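Local coordinates for protein succinate-semialdehyde dehydrogenase (Synechococcus sp., PDB 4ITA) that probably catalyses the NADP(+)-dependent oxidation of succinic semialdehyde to succinate, as an aldehyde dehydrogenase that binds NADPH in a Rossmann-type domain, at residues G428-K431 with G436-L439; A391-N396 with Q406-G411; P135-F140 with S421-P426; R62-F67 with E85-A90. One frame throughout, in Å; residues are numbered along the deposited sequence.

Contact 1 (G428-K431 with G436-L439). With EDO (1,2-ethanediol), chain Q.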
loop_
_atom_site.group_PDB
_atom_site.type_symbol
_atom_site.label_atom_id
_atom_site.label_comp_id
_atom_site.label_asym_id
_atom_site.label_seq_id
_atom_site.Cartn_x
_atom_site.Cartn_y
_atom_site.Cartn_z
ATOM N N GLY A 428 9.120 9.145 -1.724
ATOM C CA GLY A 428 8.002 9.125 -0.804
ATOM C C GLY A 428 8.439 9.234 0.639
ATOM O O GLY A 428 9.635 9.283 0.943
ATOM N N GLY A 429 7.454 9.252 1.525
ATOM C CA GLY A 429 7.690 9.518 2.928
ATOM C C GLY A 429 7.596 8.329 3.851
ATOM O O GLY A 429 7.260 7.221 3.450
ATOM N N THR A 430 7.935 8.581 5.109
ATOM C CA THR A 430 7.735 7.639 6.199
ATOM C C THR A 430 7.101 8.407 7.340
ATOM O O THR A 430 6.914 9.628 7.253
ATOM C CB THR A 430 9.059 7.030 6.687
ATOM O OG1 THR A 430 9.860 8.047 7.308
ATOM C CG2 THR A 430 9.815 6.437 5.543
ATOM N N LYS A 431 6.766 7.695 8.409
ATOM C CA LYS A 431 6.141 8.329 9.563
ATOM C C LYS A 431 4.897 9.094 9.097
ATOM O O LYS A 431 4.132 8.586 8.277
ATOM C CB LYS A 431 7.160 9.211 10.307
ATOM C CG LYS A 431 8.337 8.405 10.863
ATOM C CD LYS A 431 9.519 9.276 11.289
ATOM C CE LYS A 431 9.158 10.237 12.404
ATOM N NZ LYS A 431 10.380 10.865 12.989
ATOM N N GLY A 436 4.163 4.556 0.612
ATOM C CA GLY A 436 4.141 4.313 -0.815
ATOM C C GLY A 436 5.195 5.161 -1.502
ATOM O O GLY A 436 5.739 6.103 -0.930
ATOM N N ARG A 437 5.512 4.799 -2.737
ATOM C CA ARG A 437 6.559 5.491 -3.489
ATOM C C ARG A 437 6.099 5.823 -4.905
ATOM O O ARG A 437 5.547 4.976 -5.602
ATOM C CB ARG A 437 7.829 4.630 -3.560
ATOM C CG ARG A 437 8.484 4.321 -2.212
ATOM C CD ARG A 437 9.082 5.560 -1.630
ATOM N NE ARG A 437 9.755 5.368 -0.343
ATOM C CZ ARG A 437 9.200 5.593 0.841
ATOM N NH1 ARG A 437 7.930 5.959 0.925
ATOM N NH2 ARG A 437 9.914 5.431 1.948
ATOM N N GLU A 438 6.353 7.058 -5.318
ATOM C CA GLU A 438 6.179 7.478 -6.699
ATOM C C GLU A 438 7.535 7.399 -7.385
ATOM O O GLU A 438 8.558 7.246 -6.717
ATOM C CB GLU A 438 5.666 8.920 -6.767
ATOM C CG GLU A 438 4.264 9.141 -6.222
ATOM C CD GLU A 438 3.186 8.779 -7.219
ATOM O OE1 GLU A 438 3.407 7.856 -8.038
ATOM O OE2 GLU A 438 2.122 9.433 -7.180
ATOM N N LEU A 439 7.533 7.504 -8.712
ATOM C CA LEU A 439 8.749 7.571 -9.532
ATOM C C LEU A 439 9.552 6.266 -9.556
ATOM O O LEU A 439 9.210 5.300 -8.866
ATOM C CB LEU A 439 9.621 8.770 -9.137
ATOM C CG LEU A 439 8.884 10.111 -9.198
ATOM C CD1 LEU A 439 9.807 11.251 -8.809
ATOM C CD2 LEU A 439 8.292 10.340 -10.586
HETATM C C1 EDO Q . 11.655 7.530 -1.172
HETATM O O1 EDO Q . 12.035 8.895 -1.266
HETATM C C2 EDO Q . 12.633 6.572 -1.823
HETATM O O2 EDO Q . 12.168 5.274 -2.189
HETATM O O HOH W 1 4.954 8.622 0.175
#
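Gly428 lies so close to Arg437 that a side chain at the glycine would clash with both NH1 of Arg437 and the carbonyl O of Gly436. The guanidinium uses the space instead: Gly428 O stands over the centre of one face, 3.7 Å from CZ of Arg437. NH1 of Arg437 grips two carbonyls at once, donating to Gly429 O at 2.9 Å (152°), somewhat off the carbonyl plane, and to its own neighbour Gly436 O at 2.9 Å (154°), this time from well above that carbonyl's plane. A bend at chi2 (-69°) folds the arginine back to reach them. At the guanidinium edge, CG2 of Thr430 comes to 3.7 Å from NH2 of Arg437. The two loops flank the short strand 434-435 of the aldehyde dehydrogenase fold and lie against the second subunit, where NE of Arg437 is hydrogen-bonded to Ala450 O of that subunit. A 1,2-ethanediol, probably from the crystallisation liquor, takes the N-H of Gly428 on O1. A leucine in place of Arg437 would probably leave Gly429 O without its charged donor and the second subunit's carbonyl without its arginine. A water also accepts from Gly429 N at 2.9 Å and sits equally near Gly436 O.

Contact 2 (A391-N396 with Q406-G411). With EDO (1,2-ethanediol), chain Q.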
loop_
_atom_site.group_PDB
_atom_site.type_symbol
_atom_site.label_atom_id
_atom_site.label_comp_id
_atom_site.label_asym_id
_atom_site.label_seq_id
_atom_site.Cartn_x
_atom_site.Cartn_y
_atom_site.Cartn_z
ATOM N N ALA A 391 15.770 14.371 3.930
ATOM C CA ALA A 391 16.805 14.827 4.848
ATOM C C ALA A 391 18.060 15.101 4.047
ATOM O O ALA A 391 18.397 14.336 3.137
ATOM C CB ALA A 391 17.075 13.774 5.918
ATOM N N SER A 392 18.748 16.193 4.380
ATOM C CA SER A 392 20.007 16.539 3.730
ATOM C C SER A 392 21.092 16.712 4.786
ATOM O O SER A 392 20.852 17.340 5.821
ATOM C CB SER A 392 19.820 17.836 2.941
ATOM O OG SER A 392 21.021 18.280 2.337
ATOM N N ALA A 393 22.276 16.152 4.536
ATOM C CA ALA A 393 23.395 16.270 5.473
ATOM C C ALA A 393 24.693 16.551 4.736
ATOM O O ALA A 393 24.947 15.994 3.665
ATOM C CB ALA A 393 23.520 15.016 6.339
ATOM N N TRP A 394 25.499 17.430 5.326
ATOM C CA TRP A 394 26.699 17.961 4.689
ATOM C C TRP A 394 27.922 17.621 5.525
ATOM O O TRP A 394 28.075 18.094 6.648
ATOM C CB TRP A 394 26.558 19.468 4.467
ATOM C CG TRP A 394 25.449 19.748 3.510
ATOM C CD1 TRP A 394 24.111 19.579 3.735
ATOM C CD2 TRP A 394 25.577 20.189 2.158
ATOM N NE1 TRP A 394 23.402 19.892 2.605
ATOM C CE2 TRP A 394 24.274 20.277 1.623
ATOM C CE3 TRP A 394 26.666 20.530 1.349
ATOM C CZ2 TRP A 394 24.032 20.694 0.310
ATOM C CZ3 TRP A 394 26.424 20.939 0.048
ATOM C CH2 TRP A 394 25.119 21.022 -0.457
ATOM N N THR A 395 28.764 16.763 4.966
ATOM C CA THR A 395 29.956 16.282 5.641
ATOM C C THR A 395 30.781 15.527 4.625
ATOM O O THR A 395 30.241 14.916 3.702
ATOM C CB THR A 395 29.620 15.339 6.819
ATOM O OG1 THR A 395 30.822 14.692 7.256
ATOM C CG2 THR A 395 28.602 14.278 6.402
ATOM N N ASN A 396 32.096 15.572 4.796
ATOM C CA ASN A 396 32.991 14.831 3.929
ATOM C C ASN A 396 33.752 13.742 4.668
ATOM O O ASN A 396 34.737 13.202 4.162
ATOM C CB ASN A 396 33.911 15.789 3.185
ATOM C CG ASN A 396 33.161 16.567 2.135
ATOM O OD1 ASN A 396 32.732 16.002 1.131
ATOM N ND2 ASN A 396 32.952 17.855 2.378
ATOM N N GLN A 406 22.222 5.931 7.247
ATOM C CA GLN A 406 21.579 4.821 7.931
ATOM C C GLN A 406 20.535 5.268 8.948
ATOM O O GLN A 406 19.489 4.631 9.096
ATOM C CB GLN A 406 22.635 3.941 8.612
ATOM C CG GLN A 406 23.514 3.185 7.627
ATOM C CD GLN A 406 22.744 2.151 6.830
ATOM O OE1 GLN A 406 21.938 1.405 7.385
ATOM N NE2 GLN A 406 22.980 2.108 5.521
ATOM N N GLU A 407 20.807 6.364 9.644
ATOM C CA GLU A 407 20.051 6.687 10.848
ATOM C C GLU A 407 19.059 7.839 10.751
ATOM O O GLU A 407 18.230 7.997 11.644
ATOM C CB GLU A 407 21.002 6.907 12.027
ATOM C CG GLU A 407 21.867 5.698 12.339
ATOM C CD GLU A 407 22.898 5.970 13.418
ATOM O OE1 GLU A 407 22.597 6.742 14.352
ATOM O OE2 GLU A 407 24.008 5.406 13.316
ATOM N N LEU A 408 19.130 8.648 9.694
ATOM C CA LEU A 408 18.106 9.673 9.503
ATOM C C LEU A 408 16.800 8.994 9.097
ATOM O O LEU A 408 16.768 8.208 8.144
ATOM C CB LEU A 408 18.546 10.709 8.466
ATOM C CG LEU A 408 19.694 11.603 8.939
ATOM C CD1 LEU A 408 20.321 12.382 7.786
ATOM C CD2 LEU A 408 19.214 12.542 10.035
ATOM N N ASP A 409 15.738 9.288 9.844
ATOM C CA ASP A 409 14.445 8.637 9.663
ATOM C C ASP A 409 13.629 9.365 8.603
ATOM O O ASP A 409 12.750 10.175 8.917
ATOM C CB ASP A 409 13.664 8.607 10.986
ATOM C CG ASP A 409 14.175 7.555 11.960
ATOM O OD1 ASP A 409 14.858 6.607 11.529
ATOM O OD2 ASP A 409 13.863 7.676 13.167
ATOM N N ALA A 410 13.927 9.067 7.347
ATOM C CA ALA A 410 13.307 9.762 6.233
ATOM C C ALA A 410 13.225 8.824 5.044
ATOM O O ALA A 410 13.961 7.837 4.974
ATOM C CB ALA A 410 14.123 10.999 5.870
ATOM N N GLY A 411 12.347 9.142 4.100
ATOM C CA GLY A 411 12.277 8.385 2.862
ATOM C C GLY A 411 13.413 8.668 1.889
ATOM O O GLY A 411 13.646 7.901 0.961
HETATM C C1 EDO Q . 11.655 7.530 -1.172
HETATM O O1 EDO Q . 12.035 8.895 -1.266
HETATM C C2 EDO Q . 12.633 6.572 -1.823
HETATM O O2 EDO Q . 12.168 5.274 -2.189
#
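Four methyl groups carry this contact: CB of Ala391 meets CD1 of Leu408 at 4.0 Å and CB of Ala410 at 4.1 Å, while CB of Ala393 reaches the same leucine methyl at 4.4 Å. CD1 of Leu408 thus rests between the two alanines that project from one face of strand 390-394. With CG anti to its carbonyl carbon (chi1 -69°), the leucine extends towards the strand from the point where the chain has just left helix 398-407. No hydrogen bond crosses between the segments; the join is made of methyl groups alone, all on buried residues. On the other face of the strand, NE1 of Trp394 donates to OG of Ser392 at 2.9 Å, with the hydroxyl tilted 30° from the indole plane. Further out, Leu408 also packs on Ala382 of helix 375-383. Asn383 holds the turn through Glu407 O and Asp409 N, Asp409 being the centre of an inverse gamma turn. The second subunit grips the same corner, with its Lys451 NZ on Leu408 O and its Asn449 ND2 on Ala410 O. Ala391 and Ala393 are bonded through their backbones to Phe414 on strand 412-415, the parallel neighbour that the chain enters after the turn. Strand, helix and the next, parallel strand make a beta-alpha-beta crossover of the seven-stranded sheet, in which the turn leaving the helix is packed on the first strand by apolar side chains.

Contact 3 (P135-F140 with S421-P426). With EDO (1,2-ethanediol), chain R.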
loop_
_atom_site.group_PDB
_atom_site.type_symbol
_atom_site.label_atom_id
_atom_site.label_comp_id
_atom_site.label_asym_id
_atom_site.label_seq_id
_atom_site.Cartn_x
_atom_site.Cartn_y
_atom_site.Cartn_z
ATOM N N PRO A 135 1.546 22.429 -9.419
ATOM C CA PRO A 135 0.249 22.079 -10.004
ATOM C C PRO A 135 0.331 21.300 -11.313
ATOM O O PRO A 135 -0.668 20.693 -11.700
ATOM C CB PRO A 135 -0.423 23.442 -10.203
ATOM C CG PRO A 135 0.726 24.394 -10.393
ATOM C CD PRO A 135 1.832 23.874 -9.508
ATOM N N PHE A 136 1.484 21.319 -11.987
ATOM C CA PHE A 136 1.705 20.466 -13.158
ATOM C C PHE A 136 2.500 19.219 -12.784
ATOM O O PHE A 136 2.073 18.096 -13.060
ATOM C CB PHE A 136 2.449 21.231 -14.265
ATOM C CG PHE A 136 1.546 21.970 -15.221
ATOM C CD1 PHE A 136 0.661 22.937 -14.760
ATOM C CD2 PHE A 136 1.608 21.723 -16.586
ATOM C CE1 PHE A 136 -0.158 23.631 -15.643
ATOM C CE2 PHE A 136 0.794 22.413 -17.475
ATOM C CZ PHE A 136 -0.092 23.363 -17.001
ATOM N N TRP A 137 3.655 19.415 -12.155
ATOM C CA TRP A 137 4.566 18.314 -11.867
ATOM C C TRP A 137 3.931 17.195 -11.053
ATOM O O TRP A 137 4.087 16.032 -11.390
ATOM C CB TRP A 137 5.848 18.836 -11.191
ATOM C CG TRP A 137 6.619 17.804 -10.417
ATOM C CD1 TRP A 137 6.773 17.746 -9.061
ATOM C CD2 TRP A 137 7.335 16.688 -10.952
ATOM N NE1 TRP A 137 7.540 16.659 -8.721
ATOM C CE2 TRP A 137 7.899 15.992 -9.864
ATOM C CE3 TRP A 137 7.561 16.210 -12.247
ATOM C CZ2 TRP A 137 8.672 14.841 -10.032
ATOM C CZ3 TRP A 137 8.327 15.064 -12.412
ATOM C CH2 TRP A 137 8.866 14.392 -11.311
ATOM N N GLN A 138 3.208 17.521 -9.988
ATOM C CA GLN A 138 2.648 16.441 -9.177
ATOM C C GLN A 138 1.599 15.651 -9.946
ATOM O O GLN A 138 1.435 14.445 -9.733
ATOM C CB GLN A 138 2.043 16.967 -7.883
ATOM C CG GLN A 138 2.922 17.918 -7.096
ATOM C CD GLN A 138 3.911 17.194 -6.232
ATOM O OE1 GLN A 138 3.940 15.969 -6.218
ATOM N NE2 GLN A 138 4.723 17.938 -5.489
ATOM N N VAL A 139 0.880 16.324 -10.835
ATOM C CA VAL A 139 -0.095 15.638 -11.670
ATOM C C VAL A 139 0.600 14.680 -12.639
ATOM O O VAL A 139 0.240 13.504 -12.719
ATOM C CB VAL A 139 -1.002 16.621 -12.433
ATOM C CG1 VAL A 139 -1.933 15.861 -13.369
ATOM C CG2 VAL A 139 -1.811 17.481 -11.452
ATOM N N PHE A 140 1.609 15.159 -13.360
ATOM C CA PHE A 140 2.306 14.288 -14.293
ATOM C C PHE A 140 3.088 13.180 -13.599
ATOM O O PHE A 140 3.218 12.084 -14.146
ATOM C CB PHE A 140 3.154 15.099 -15.272
ATOM C CG PHE A 140 2.328 15.787 -16.321
ATOM C CD1 PHE A 140 1.826 15.072 -17.402
ATOM C CD2 PHE A 140 2.009 17.132 -16.208
ATOM C CE1 PHE A 140 1.041 15.689 -18.363
ATOM C CE2 PHE A 140 1.224 17.759 -17.162
ATOM C CZ PHE A 140 0.743 17.034 -18.250
ATOM N N SER A 421 13.400 15.623 -6.205
ATOM C CA SER A 421 12.794 14.471 -6.857
ATOM C C SER A 421 13.368 14.312 -8.268
ATOM O O SER A 421 13.756 15.285 -8.919
ATOM C CB SER A 421 11.274 14.587 -6.877
ATOM O OG SER A 421 10.864 15.783 -7.502
ATOM N N ASP A 422 13.437 13.070 -8.724
ATOM C CA ASP A 422 14.069 12.719 -9.986
ATOM C C ASP A 422 13.296 11.502 -10.467
ATOM O O ASP A 422 13.187 10.534 -9.729
ATOM C CB ASP A 422 15.532 12.346 -9.704
ATOM C CG ASP A 422 16.331 12.006 -10.959
ATOM O OD1 ASP A 422 15.770 11.466 -11.934
ATOM O OD2 ASP A 422 17.556 12.259 -10.954
ATOM N N PRO A 423 12.762 11.528 -11.702
ATOM C CA PRO A 423 11.991 10.369 -12.179
ATOM C C PRO A 423 12.728 9.029 -12.075
ATOM O O PRO A 423 12.097 7.979 -11.988
ATOM C CB PRO A 423 11.725 10.708 -13.651
ATOM C CG PRO A 423 11.778 12.193 -13.713
ATOM C CD PRO A 423 12.815 12.610 -12.703
ATOM N N ARG A 424 14.057 9.066 -12.077
ATOM C CA ARG A 424 14.860 7.849 -12.068
ATOM C C ARG A 424 14.906 7.131 -10.719
ATOM O O ARG A 424 15.324 5.976 -10.643
ATOM C CB ARG A 424 16.289 8.161 -12.522
ATOM C CG ARG A 424 16.382 8.639 -13.968
ATOM C CD ARG A 424 17.784 9.128 -14.296
ATOM N NE ARG A 424 18.130 10.316 -13.525
ATOM C CZ ARG A 424 19.265 10.993 -13.660
ATOM N NH1 ARG A 424 20.172 10.596 -14.542
ATOM N NH2 ARG A 424 19.489 12.062 -12.912
ATOM N N LEU A 425 14.488 7.814 -9.655
ATOM C CA LEU A 425 14.613 7.295 -8.289
ATOM C C LEU A 425 13.268 7.409 -7.577
ATOM O O LEU A 425 12.599 8.429 -7.694
ATOM C CB LEU A 425 15.668 8.097 -7.509
ATOM C CG LEU A 425 17.170 7.779 -7.658
ATOM C CD1 LEU A 425 17.505 6.409 -7.105
ATOM C CD2 LEU A 425 17.676 7.895 -9.074
ATOM N N PRO A 426 12.859 6.362 -6.838
ATOM C CA PRO A 426 11.573 6.455 -6.133
ATOM C C PRO A 426 11.553 7.573 -5.085
ATOM O O PRO A 426 12.604 8.020 -4.607
ATOM C CB PRO A 426 11.420 5.077 -5.479
ATOM C CG PRO A 426 12.314 4.170 -6.300
ATOM C CD PRO A 426 13.475 5.032 -6.698
HETATM C C1 EDO R . 9.026 18.735 -5.533
HETATM O O1 EDO R . 10.008 18.007 -6.274
HETATM C C2 EDO R . 8.238 17.764 -4.664
HETATM O O2 EDO R . 7.510 16.848 -5.497
#
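Trp137 and Ser421 meet where the six-membered ring of the indole reaches the loop: CZ2 of Trp137 lies 3.5 Å from OG of Ser421, and CH2 of Trp137 is 4.4 Å from CG of Pro423, which comes at the ring edge near its plane. The tryptophan gets this far by setting CG anti to its backbone N (chi1 159°), which carries the indole from helix 137-149 across to the loop, although CA of Trp137 and CA of Ser421 are 10.4 Å apart. This is the closely packed side, completed by Leu439 and by Val92 of helix 79-103, with Lys88 making a cation-pi contact to the ring. An alanine in place of Trp137 would probably open a gap beside Pro423 and leave Lys88 without its aromatic partner. Along the pyrrole edge things are looser. A 1,2-ethanediol, probably from the crystallisation liquor, bridges helix and loop: its O2 lies in the ring plane and accepts from NE1 of Trp137 at 3.2 Å (145°), and weakly from NE2 of Gln138, while its O1 takes the hydroxyl proton of Ser421 OG at 2.7 Å. At the outer side of the loop, the exposed Arg424 grips Asp422 side-on, NH2 of Arg424 reaching the syn lone pair of Asp422 OD2 at 2.8 Å. Asp422 OD1 also accepts from Arg424 N in an Asx turn, which probably helps to fix the type I beta turn from Asp422 to Leu425. Three side-chain donors, one of them weakly, converge on one small diol, which implies that the polar edge here, beside the NADPH-pocket residue Gln138, offers donors that such a molecule can take up.

Contact 4 (R62-F67 with E85-A90)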
loop_
_atom_site.group_PDB
_atom_site.type_symbol
_atom_site.label_atom_id
_atom_site.label_comp_id
_atom_site.label_asym_id
_atom_site.label_seq_id
_atom_site.Cartn_x
_atom_site.Cartn_y
_atom_site.Cartn_z
ATOM N N ARG A 62 7.191 22.371 -25.894
ATOM C CA ARG A 62 6.997 23.475 -26.821
ATOM C C ARG A 62 6.429 24.717 -26.138
ATOM O O ARG A 62 6.889 25.839 -26.381
ATOM C CB ARG A 62 6.070 23.065 -27.963
ATOM C CG ARG A 62 5.824 24.198 -28.940
ATOM C CD ARG A 62 4.889 23.804 -30.059
ATOM N NE ARG A 62 4.637 24.947 -30.936
ATOM C CZ ARG A 62 3.895 24.900 -32.037
ATOM N NH1 ARG A 62 3.329 23.763 -32.412
ATOM N NH2 ARG A 62 3.725 25.996 -32.763
ATOM N N ASP A 63 5.409 24.528 -25.308
ATOM C CA ASP A 63 4.652 25.653 -24.769
ATOM C C ASP A 63 4.940 25.893 -23.286
ATOM O O ASP A 63 4.065 26.332 -22.539
ATOM C CB ASP A 63 3.146 25.462 -25.028
ATOM C CG ASP A 63 2.794 25.472 -26.519
ATOM O OD1 ASP A 63 3.416 26.237 -27.269
ATOM O OD2 ASP A 63 1.894 24.714 -26.936
ATOM N N THR A 64 6.179 25.639 -22.885
ATOM C CA THR A 64 6.580 25.736 -21.487
ATOM C C THR A 64 6.254 27.098 -20.865
ATOM O O THR A 64 5.746 27.171 -19.747
ATOM C CB THR A 64 8.083 25.366 -21.299
ATOM O OG1 THR A 64 8.363 25.119 -19.920
ATOM C CG2 THR A 64 9.006 26.459 -21.803
ATOM N N SER A 65 6.510 28.174 -21.596
ATOM C CA SER A 65 6.315 29.507 -21.057
ATOM C C SER A 65 4.842 29.811 -20.838
ATOM O O SER A 65 4.463 30.413 -19.829
ATOM C CB SER A 65 6.932 30.538 -21.993
ATOM O OG SER A 65 6.919 31.810 -21.383
ATOM N N LYS A 66 4.004 29.384 -21.775
ATOM C CA LYS A 66 2.569 29.575 -21.650
ATOM C C LYS A 66 1.996 28.810 -20.457
ATOM O O LYS A 66 1.216 29.352 -19.670
ATOM C CB LYS A 66 1.854 29.149 -22.940
ATOM C CG LYS A 66 0.332 29.124 -22.816
ATOM C CD LYS A 66 -0.352 28.911 -24.166
ATOM C CE LYS A 66 -0.619 27.438 -24.451
ATOM N NZ LYS A 66 -1.442 27.254 -25.685
ATOM N N PHE A 67 2.383 27.548 -20.313
ATOM C CA PHE A 67 1.902 26.770 -19.184
ATOM C C PHE A 67 2.416 27.365 -17.882
ATOM O O PHE A 67 1.689 27.437 -16.896
ATOM C CB PHE A 67 2.300 25.302 -19.312
ATOM C CG PHE A 67 1.683 24.620 -20.498
ATOM C CD1 PHE A 67 0.329 24.766 -20.771
ATOM C CD2 PHE A 67 2.465 23.858 -21.355
ATOM C CE1 PHE A 67 -0.244 24.145 -21.876
ATOM C CE2 PHE A 67 1.908 23.239 -22.461
ATOM C CZ PHE A 67 0.551 23.384 -22.724
ATOM N N GLU A 85 9.230 23.608 -13.934
ATOM C CA GLU A 85 8.228 22.615 -13.557
ATOM C C GLU A 85 7.589 21.962 -14.792
ATOM O O GLU A 85 7.359 20.745 -14.818
ATOM C CB GLU A 85 7.162 23.216 -12.637
ATOM C CG GLU A 85 6.139 22.172 -12.243
ATOM C CD GLU A 85 5.111 22.640 -11.241
ATOM O OE1 GLU A 85 5.285 23.698 -10.593
ATOM O OE2 GLU A 85 4.109 21.916 -11.091
ATOM N N ALA A 86 7.301 22.762 -15.812
ATOM C CA ALA A 86 6.760 22.222 -17.057
ATOM C C ALA A 86 7.776 21.288 -17.720
ATOM O O ALA A 86 7.424 20.229 -18.249
ATOM C CB ALA A 86 6.371 23.346 -18.007
ATOM N N GLU A 87 9.049 21.666 -17.674
ATOM C CA GLU A 87 10.102 20.826 -18.228
ATOM C C GLU A 87 10.218 19.496 -17.488
ATOM O O GLU A 87 10.386 18.440 -18.106
ATOM C CB GLU A 87 11.439 21.573 -18.189
ATOM C CG GLU A 87 11.521 22.742 -19.160
ATOM C CD GLU A 87 12.767 23.592 -18.966
ATOM O OE1 GLU A 87 13.058 24.418 -19.857
ATOM O OE2 GLU A 87 13.441 23.442 -17.926
ATOM N N LYS A 88 10.117 19.539 -16.163
ATOM C CA LYS A 88 10.217 18.316 -15.380
ATOM C C LYS A 88 9.000 17.416 -15.614
ATOM O O LYS A 88 9.117 16.184 -15.601
ATOM C CB LYS A 88 10.374 18.658 -13.902
ATOM C CG LYS A 88 10.909 17.530 -13.046
ATOM C CD LYS A 88 11.111 18.012 -11.626
ATOM C CE LYS A 88 11.665 16.915 -10.746
ATOM N NZ LYS A 88 12.088 17.474 -9.436
ATOM N N SER A 89 7.841 18.035 -15.833
ATOM C CA SER A 89 6.626 17.312 -16.213
ATOM C C SER A 89 6.832 16.533 -17.516
ATOM O O SER A 89 6.440 15.365 -17.624
ATOM C CB SER A 89 5.444 18.281 -16.339
ATOM O OG SER A 89 5.138 18.875 -15.082
ATOM N N ALA A 90 7.442 17.177 -18.507
ATOM C CA ALA A 90 7.781 16.490 -19.749
ATOM C C ALA A 90 8.725 15.326 -19.474
ATOM O O ALA A 90 8.587 14.248 -20.053
ATOM C CB ALA A 90 8.404 17.456 -20.736
#
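Thr64 opens the first turn of helix 64-75 and faces Ala86 on helix 79-103, the next helix along the chain in this aldehyde dehydrogenase fold; the two backbones come to 5.7 Å between the CA atoms of Thr64 and Ala86. From its CA the threonine bond points at the other helix, and CB of Thr64 is already 4.2 Å from CB of Ala86. At the next branch the two groups part. OG1 of Thr64, anti to the backbone N (chi1 -165°), does all the close touching: it lies 3.3 Å from CB of Ala86 and 4.0 Å from CG of Glu87. CG2 takes the position between the backbone N and the carbonyl carbon, so the hydroxyl rather than the methyl is turned towards the helix. Glu87 meets it obliquely with the CH2 nearest its CB, and then runs on extended into an exposed position. Nothing here is a hydrogen bond between segments; the hydroxyl simply abuts a methyl and a methylene.

Behind Ala86 the partner helix is tied within itself. Glu85 O accepts both from Ser89 N and from Ser89 OG, the latter at 2.9 Å, and the two donors come from opposite faces of the carbonyl plane. The carboxylate of Glu85 makes a salt bridge to Lys77 and accepts from Phe136 N, while Met71 of helix 64-75 packs on Ala86 and continues the contact between the helices. The chemistry implies a close approach made possible by small groups: a methyl at Ala86 lets a threonine hydroxyl sit against it, and the contact between these two segments is van der Waals in kind, not polar.

Overall arrangement
Contacts 3 and 4 are joined directly, with centres 13 Å apart: Glu85 OE2 lies 2.8 Å from Trp137 N and Lys88 NZ 2.8 Å from Ser421 O, so helix 79-103 probably hydrogen-bonds to both segments of contact 3. Contact 1 follows contact 3 along the chain and packs on it, CB of Leu439 being 3.3 Å from Leu425 O. Contacts 1 and 2 touch through Thr430 and Arg437, share one 1,2-ethanediol, and both face the second subunit. Contact 4, about 32 Å from contact 2 between centres, meets no other chain of the assembly. NADPH lies about 6 Å from Gly428 of contact 1 and about 7 Å from the Trp137 side chain of contact 3, and touches Gln138.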